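Local coordinates for protein LbaCas13a H328A (C2c2) (Lachnospiraceae bacterium NK4A179, PDB 5WLH) that binds CRISPR precursor RNA as a Cas13a effector and, guided by that RNA, probably cleaves target RNA, at residues A25-Y38 with E478-E490. Sequence-based numbering, arbitrary orientation.
Sequences AVVSENRSQEGILY and EEYLSGISSFDYE. With nucleotides of chain B.
S28 and S482 meet where a beta hairpin leans on the loop leading into a helix, a worked example of serine hydroxyls bonding the main chain of a facing segment. Beyond CB of S28, which packs 3.6 Å from S482 O, OG of S28 lies anti to the backbone N (chi1 -168°). That torsion lays OG 2.6 Å from S482 O, in the carbonyl plane on a lone pair, while Q33 NE2 donates to the same OG in a nearly straight bond (170°). Q33 OE1 is held in turn by N247. S482 O also accepts from R31 N, and R31 NE reaches L481 O, 2.6 Å away, nearly along the C=O axis. An alanine in place of S28 would remove the hydroxyl and would probably leave Q33 NE2 without its acceptor and S482 O with one donor fewer. Further along, V26 and S486 clasp each other: V26 N gives its hydrogen to S486 OG at 2.8 Å, and S486 N donates to V26 O at 2.9 Å. S485, at the N-cap position, and D488 form a capping box at the first turn of the helix. CB of S486 rests 3.5 Å from C5 of the adenine of A26 of chain B, and E490 OE1 accepts from O2' of A25 of chain B. The two-stranded sheet 22-28/33-39 thus sits on the N-terminus of helix 486-517 beside the bound RNA, with helix 915-941 packing on F487 and helix 429-458 on Y489.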
loop_
_atom_site.group_PDB
_atom_site.type_symbol
_atom_site.label_atom_id
_atom_site.label_comp_id
_atom_site.label_asym_id
_atom_site.label_seq_id
_atom_site.Cartn_x
_atom_site.Cartn_y
_atom_site.Cartn_z
ATOM N N ALA A 25 9.040 20.492 -2.586
ATOM C CA ALA A 25 8.477 20.144 -3.873
ATOM C C ALA A 25 9.560 20.385 -4.895
ATOM O O ALA A 25 10.572 21.027 -4.613
ATOM C CB ALA A 25 7.217 20.965 -4.197
ATOM N N VAL A 26 9.336 19.873 -6.097
ATOM C CA VAL A 26 10.161 20.208 -7.243
ATOM C C VAL A 26 9.287 20.980 -8.218
ATOM O O VAL A 26 8.218 20.505 -8.613
ATOM C CB VAL A 26 10.756 18.964 -7.912
ATOM C CG1 VAL A 26 11.463 19.364 -9.190
ATOM C CG2 VAL A 26 11.751 18.278 -6.977
ATOM N N VAL A 27 9.719 22.169 -8.598
ATOM C CA VAL A 27 8.961 22.941 -9.577
ATOM C C VAL A 27 9.790 23.060 -10.843
ATOM O O VAL A 27 11.024 23.020 -10.814
ATOM C CB VAL A 27 8.543 24.324 -9.041
ATOM C CG1 VAL A 27 7.644 24.162 -7.812
ATOM C CG2 VAL A 27 9.759 25.172 -8.733
ATOM N N SER A 28 9.098 23.208 -11.970
ATOM C CA SER A 28 9.738 23.299 -13.270
ATOM C C SER A 28 9.204 24.545 -13.958
ATOM O O SER A 28 8.008 24.626 -14.243
ATOM C CB SER A 28 9.453 22.046 -14.101
ATOM O OG SER A 28 10.288 21.994 -15.235
ATOM N N GLU A 29 10.073 25.521 -14.200
ATOM C CA GLU A 29 9.583 26.767 -14.779
ATOM C C GLU A 29 9.769 26.797 -16.292
ATOM O O GLU A 29 8.793 26.663 -17.042
ATOM C CB GLU A 29 10.262 27.960 -14.107
ATOM C CG GLU A 29 10.084 27.942 -12.592
ATOM C CD GLU A 29 9.596 29.267 -12.029
ATOM O OE1 GLU A 29 9.645 30.287 -12.754
ATOM O OE2 GLU A 29 9.155 29.278 -10.856
ATOM N N ASN A 30 11.001 26.967 -16.759
ATOM C CA ASN A 30 11.299 26.989 -18.193
ATOM C C ASN A 30 12.361 25.933 -18.486
ATOM O O ASN A 30 13.525 26.250 -18.752
ATOM C CB ASN A 30 11.735 28.390 -18.640
ATOM C CG ASN A 30 10.561 29.342 -18.793
ATOM O OD1 ASN A 30 9.747 29.201 -19.710
ATOM N ND2 ASN A 30 10.469 30.319 -17.897
ATOM N N ARG A 31 11.947 24.668 -18.419
ATOM C CA ARG A 31 12.816 23.503 -18.605
ATOM C C ARG A 31 14.032 23.530 -17.680
ATOM O O ARG A 31 15.025 22.833 -17.919
ATOM C CB ARG A 31 13.245 23.350 -20.066
ATOM C CG ARG A 31 13.139 21.917 -20.550
ATOM C CD ARG A 31 13.419 21.790 -22.028
ATOM N NE ARG A 31 12.233 21.331 -22.744
ATOM C CZ ARG A 31 12.155 21.214 -24.063
ATOM N NH1 ARG A 31 13.205 21.512 -24.814
ATOM N NH2 ARG A 31 11.036 20.784 -24.630
ATOM N N SER A 32 13.960 24.328 -16.620
ATOM C CA SER A 32 14.879 24.249 -15.500
ATOM C C SER A 32 14.057 24.002 -14.245
ATOM O O SER A 32 12.903 24.430 -14.146
ATOM C CB SER A 32 15.697 25.526 -15.345
ATOM O OG SER A 32 14.838 26.626 -15.131
ATOM N N GLN A 33 14.648 23.314 -13.284
ATOM C CA GLN A 33 13.878 22.901 -12.131
ATOM C C GLN A 33 14.506 23.434 -10.852
ATOM O O GLN A 33 15.657 23.885 -10.819
ATOM C CB GLN A 33 13.742 21.377 -12.102
ATOM C CG GLN A 33 12.827 20.852 -13.193
ATOM C CD GLN A 33 13.573 20.516 -14.470
ATOM O OE1 GLN A 33 14.682 19.990 -14.433
ATOM N NE2 GLN A 33 12.980 20.843 -15.603
ATOM N N GLU A 34 13.717 23.396 -9.789
ATOM C CA GLU A 34 14.204 23.838 -8.496
ATOM C C GLU A 34 13.493 23.048 -7.414
ATOM O O GLU A 34 12.266 22.890 -7.460
ATOM C CB GLU A 34 13.964 25.340 -8.315
ATOM C CG GLU A 34 14.331 25.883 -6.944
ATOM C CD GLU A 34 14.030 27.361 -6.826
ATOM O OE1 GLU A 34 13.693 27.972 -7.864
ATOM O OE2 GLU A 34 14.108 27.911 -5.701
ATOM N N GLY A 35 14.260 22.545 -6.450
ATOM C CA GLY A 35 13.658 22.048 -5.226
ATOM C C GLY A 35 13.329 23.224 -4.328
ATOM O O GLY A 35 14.183 24.080 -4.072
ATOM N N ILE A 36 12.083 23.286 -3.866
ATOM C CA ILE A 36 11.638 24.369 -3.002
ATOM C C ILE A 36 11.233 23.824 -1.649
ATOM O O ILE A 36 10.836 22.663 -1.502
ATOM C CB ILE A 36 10.463 25.168 -3.612
ATOM C CG1 ILE A 36 9.236 24.260 -3.803
ATOM C CG2 ILE A 36 10.905 25.822 -4.872
ATOM C CD1 ILE A 36 7.903 25.025 -3.878
ATOM N N LEU A 37 11.347 24.687 -0.644
ATOM C CA LEU A 37 10.739 24.486 0.658
ATOM C C LEU A 37 9.517 25.374 0.757
ATOM O O LEU A 37 9.551 26.538 0.343
ATOM C CB LEU A 37 11.699 24.851 1.799
ATOM C CG LEU A 37 12.841 23.924 2.171
ATOM C CD1 LEU A 37 13.460 24.441 3.480
ATOM C CD2 LEU A 37 12.294 22.527 2.364
ATOM N N TYR A 38 8.442 24.834 1.303
ATOM C CA TYR A 38 7.255 25.646 1.505
ATOM C C TYR A 38 6.542 25.266 2.784
ATOM O O TYR A 38 6.517 24.102 3.196
ATOM C CB TYR A 38 6.290 25.564 0.321
ATOM C CG TYR A 38 5.654 24.207 0.037
ATOM C CD1 TYR A 38 6.352 23.213 -0.620
ATOM C CD2 TYR A 38 4.317 23.971 0.365
ATOM C CE1 TYR A 38 5.743 21.987 -0.923
ATOM C CE2 TYR A 38 3.699 22.766 0.060
ATOM C CZ TYR A 38 4.423 21.778 -0.578
ATOM O OH TYR A 38 3.811 20.575 -0.878
ATOM N N GLU A 478 2.039 20.094 -24.785
ATOM C CA GLU A 478 2.542 21.462 -24.663
ATOM C C GLU A 478 2.775 21.865 -23.211
ATOM O O GLU A 478 3.752 22.558 -22.905
ATOM C CB GLU A 478 1.563 22.433 -25.331
ATOM C CG GLU A 478 2.017 23.888 -25.333
ATOM C CD GLU A 478 1.585 24.646 -24.087
ATOM O OE1 GLU A 478 0.408 24.515 -23.685
ATOM O OE2 GLU A 478 2.428 25.373 -23.509
ATOM N N GLU A 479 1.883 21.458 -22.304
ATOM C CA GLU A 479 1.995 21.889 -20.912
ATOM C C GLU A 479 3.209 21.296 -20.205
ATOM O O GLU A 479 3.588 21.799 -19.144
ATOM C CB GLU A 479 0.730 21.529 -20.121
ATOM C CG GLU A 479 -0.583 21.762 -20.850
ATOM C CD GLU A 479 -1.025 20.562 -21.679
ATOM O OE1 GLU A 479 -0.648 20.484 -22.871
ATOM O OE2 GLU A 479 -1.757 19.700 -21.137
ATOM N N TYR A 480 3.820 20.248 -20.764
ATOM C CA TYR A 480 4.927 19.546 -20.123
ATOM C C TYR A 480 6.258 19.757 -20.821
ATOM O O TYR A 480 7.270 19.230 -20.359
ATOM C CB TYR A 480 4.594 18.049 -20.017
ATOM C CG TYR A 480 3.346 17.878 -19.198
ATOM C CD1 TYR A 480 3.379 18.022 -17.811
ATOM C CD2 TYR A 480 2.119 17.661 -19.807
ATOM C CE1 TYR A 480 2.232 17.903 -17.060
ATOM C CE2 TYR A 480 0.962 17.546 -19.064
ATOM C CZ TYR A 480 1.028 17.665 -17.688
ATOM O OH TYR A 480 -0.119 17.546 -16.952
ATOM N N LEU A 481 6.304 20.541 -21.908
ATOM C CA LEU A 481 7.581 20.743 -22.579
ATOM C C LEU A 481 8.564 21.456 -21.674
ATOM O O LEU A 481 9.776 21.253 -21.793
ATOM C CB LEU A 481 7.396 21.543 -23.869
ATOM C CG LEU A 481 6.938 20.744 -25.085
ATOM C CD1 LEU A 481 6.555 21.704 -26.203
ATOM C CD2 LEU A 481 8.023 19.759 -25.539
ATOM N N SER A 482 8.062 22.282 -20.763
ATOM C CA SER A 482 8.908 22.992 -19.821
ATOM C C SER A 482 9.201 22.183 -18.566
ATOM O O SER A 482 9.831 22.708 -17.642
ATOM C CB SER A 482 8.266 24.328 -19.445
ATOM O OG SER A 482 8.363 25.225 -20.539
ATOM N N GLY A 483 8.755 20.939 -18.503
ATOM C CA GLY A 483 9.189 20.025 -17.465
ATOM C C GLY A 483 8.063 19.629 -16.524
ATOM O O GLY A 483 6.947 20.149 -16.567
ATOM N N ILE A 484 8.407 18.674 -15.668
ATOM C CA ILE A 484 7.493 18.000 -14.752
ATOM C C ILE A 484 7.755 18.485 -13.333
ATOM O O ILE A 484 8.913 18.569 -12.901
ATOM C CB ILE A 484 7.694 16.471 -14.832
ATOM C CG1 ILE A 484 7.441 15.964 -16.251
ATOM C CG2 ILE A 484 6.785 15.771 -13.812
ATOM C CD1 ILE A 484 8.016 14.567 -16.491
ATOM N N SER A 485 6.686 18.757 -12.595
ATOM C CA SER A 485 6.790 19.118 -11.189
ATOM C C SER A 485 6.476 17.915 -10.312
ATOM O O SER A 485 5.887 16.926 -10.751
ATOM C CB SER A 485 5.829 20.259 -10.849
ATOM O OG SER A 485 4.495 19.749 -10.752
ATOM N N SER A 486 6.849 18.020 -9.040
ATOM C CA SER A 486 6.478 16.952 -8.121
ATOM C C SER A 486 4.962 16.862 -7.969
ATOM O O SER A 486 4.416 15.767 -7.862
ATOM C CB SER A 486 7.169 17.142 -6.769
ATOM O OG SER A 486 6.914 18.426 -6.226
ATOM N N PHE A 487 4.258 18.002 -8.005
ATOM C CA PHE A 487 2.802 17.968 -7.916
ATOM C C PHE A 487 2.206 17.169 -9.070
ATOM O O PHE A 487 1.206 16.461 -8.888
ATOM C CB PHE A 487 2.237 19.394 -7.929
ATOM C CG PHE A 487 2.790 20.260 -6.845
ATOM C CD1 PHE A 487 2.321 20.139 -5.544
ATOM C CD2 PHE A 487 3.786 21.174 -7.115
ATOM C CE1 PHE A 487 2.837 20.928 -4.514
ATOM C CE2 PHE A 487 4.309 21.970 -6.105
ATOM C CZ PHE A 487 3.819 21.861 -4.801
ATOM N N ASP A 488 2.796 17.293 -10.272
ATOM C CA ASP A 488 2.334 16.513 -11.422
ATOM C C ASP A 488 2.332 15.028 -11.103
ATOM O O ASP A 488 1.398 14.297 -11.457
ATOM C CB ASP A 488 3.239 16.754 -12.644
ATOM C CG ASP A 488 3.089 18.137 -13.236
ATOM O OD1 ASP A 488 1.996 18.709 -13.147
ATOM O OD2 ASP A 488 4.067 18.632 -13.817
ATOM N N TYR A 489 3.410 14.554 -10.479
ATOM C CA TYR A 489 3.502 13.130 -10.174
ATOM C C TYR A 489 2.601 12.742 -9.014
ATOM O O TYR A 489 2.138 11.597 -8.947
ATOM C CB TYR A 489 4.954 12.761 -9.899
ATOM C CG TYR A 489 5.682 12.268 -11.144
ATOM C CD1 TYR A 489 5.338 12.736 -12.405
ATOM C CD2 TYR A 489 6.708 11.341 -11.042
ATOM C CE1 TYR A 489 6.002 12.269 -13.548
ATOM C CE2 TYR A 489 7.388 10.873 -12.168
ATOM C CZ TYR A 489 7.026 11.342 -13.412
ATOM O OH TYR A 489 7.696 10.870 -14.503
ATOM N N GLU A 490 2.346 13.657 -8.079
ATOM C CA GLU A 490 1.341 13.363 -7.067
ATOM C C GLU A 490 -0.019 13.098 -7.716
ATOM O O GLU A 490 -0.721 12.149 -7.348
ATOM C CB GLU A 490 1.261 14.516 -6.067
ATOM C CG GLU A 490 2.492 14.655 -5.194
ATOM C CD GLU A 490 2.250 15.638 -4.080
ATOM O OE1 GLU A 490 1.908 15.195 -2.953
ATOM O OE2 GLU A 490 2.372 16.855 -4.359
ATOM P P A B 26 4.739 9.617 -2.857
ATOM O OP1 A B 26 4.230 8.286 -3.271
ATOM O OP2 A B 26 5.892 9.782 -1.945
ATOM O "O5'" A B 26 5.071 10.442 -4.170
ATOM C "C5'" A B 26 4.269 10.355 -5.345
ATOM C "C4'" A B 26 5.108 10.697 -6.550
ATOM O "O4'" A B 26 5.445 12.111 -6.495
ATOM C "C3'" A B 26 6.435 9.952 -6.605
ATOM O "O3'" A B 26 6.832 9.807 -7.964
ATOM C "C2'" A B 26 7.377 10.921 -5.897
ATOM O "O2'" A B 26 8.751 10.741 -6.162
ATOM C "C1'" A B 26 6.848 12.273 -6.383
ATOM N N9 A B 26 7.086 13.321 -5.396
ATOM C C8 A B 26 6.260 13.673 -4.360
ATOM N N7 A B 26 6.774 14.620 -3.597
ATOM C C5 A B 26 7.993 14.888 -4.182
ATOM C C6 A B 26 8.998 15.812 -3.838
ATOM N N6 A B 26 8.878 16.617 -2.771
ATOM N N1 A B 26 10.106 15.833 -4.594
ATOM C C2 A B 26 10.197 15.008 -5.653
ATOM N N3 A B 26 9.310 14.105 -6.071
ATOM C C4 A B 26 8.214 14.102 -5.286
ATOM P P A B 25 5.983 13.423 1.304
ATOM O OP1 A B 25 5.699 14.869 1.063
ATOM O OP2 A B 25 6.653 13.004 2.556
ATOM O "O5'" A B 25 4.599 12.658 1.192
ATOM C "C5'" A B 25 4.532 11.238 1.187
ATOM C "C4'" A B 25 3.572 10.752 0.135
ATOM O "O4'" A B 25 2.203 11.021 0.548
ATOM C "C3'" A B 25 3.737 11.397 -1.244
ATOM O "O3'" A B 25 3.502 10.407 -2.238
ATOM C "C2'" A B 25 2.584 12.387 -1.303
ATOM O "O2'" A B 25 2.154 12.699 -2.614
ATOM C "C1'" A B 25 1.517 11.630 -0.528
ATOM N N9 A B 25 0.436 12.478 -0.042
ATOM C C8 A B 25 0.512 13.798 0.331
ATOM N N7 A B 25 -0.651 14.310 0.662
ATOM C C5 A B 25 -1.534 13.255 0.482
ATOM C C6 A B 25 -2.917 13.152 0.665
ATOM N N6 A B 25 -3.661 14.176 1.087
ATOM N N1 A B 25 -3.508 11.973 0.383
ATOM C C2 A B 25 -2.758 10.950 -0.043
ATOM N N3 A B 25 -1.441 10.935 -0.255
ATOM C C4 A B 25 -0.888 12.126 0.033
ATOM P P U B 27 7.700 8.536 -8.416
ATOM O OP1 U B 27 9.012 8.594 -7.778
ATOM O OP2 U B 27 7.666 8.403 -9.898
ATOM O "O5'" U B 27 6.899 7.320 -7.794
ATOM C "C5'" U B 27 7.266 5.988 -8.086
ATOM C "C4'" U B 27 6.808 5.108 -6.959
ATOM O "O4'" U B 27 7.708 5.287 -5.837
ATOM C "C3'" U B 27 5.399 5.425 -6.421
ATOM O "O3'" U B 27 4.727 4.212 -6.145
ATOM C "C2'" U B 27 5.691 6.083 -5.076
ATOM O "O2'" U B 27 4.646 5.969 -4.127
ATOM C "C1'" U B 27 6.931 5.305 -4.672
ATOM N N1 U B 27 7.689 5.817 -3.524
ATOM C C2 U B 27 8.361 4.861 -2.768
ATOM O O2 U B 27 8.396 3.687 -3.080
ATOM N N3 U B 27 9.021 5.341 -1.656
ATOM C C4 U B 27 9.051 6.656 -1.242
ATOM O O4 U B 27 9.675 6.950 -0.212
ATOM C C5 U B 27 8.305 7.565 -2.063
ATOM C C6 U B 27 7.655 7.132 -3.148
#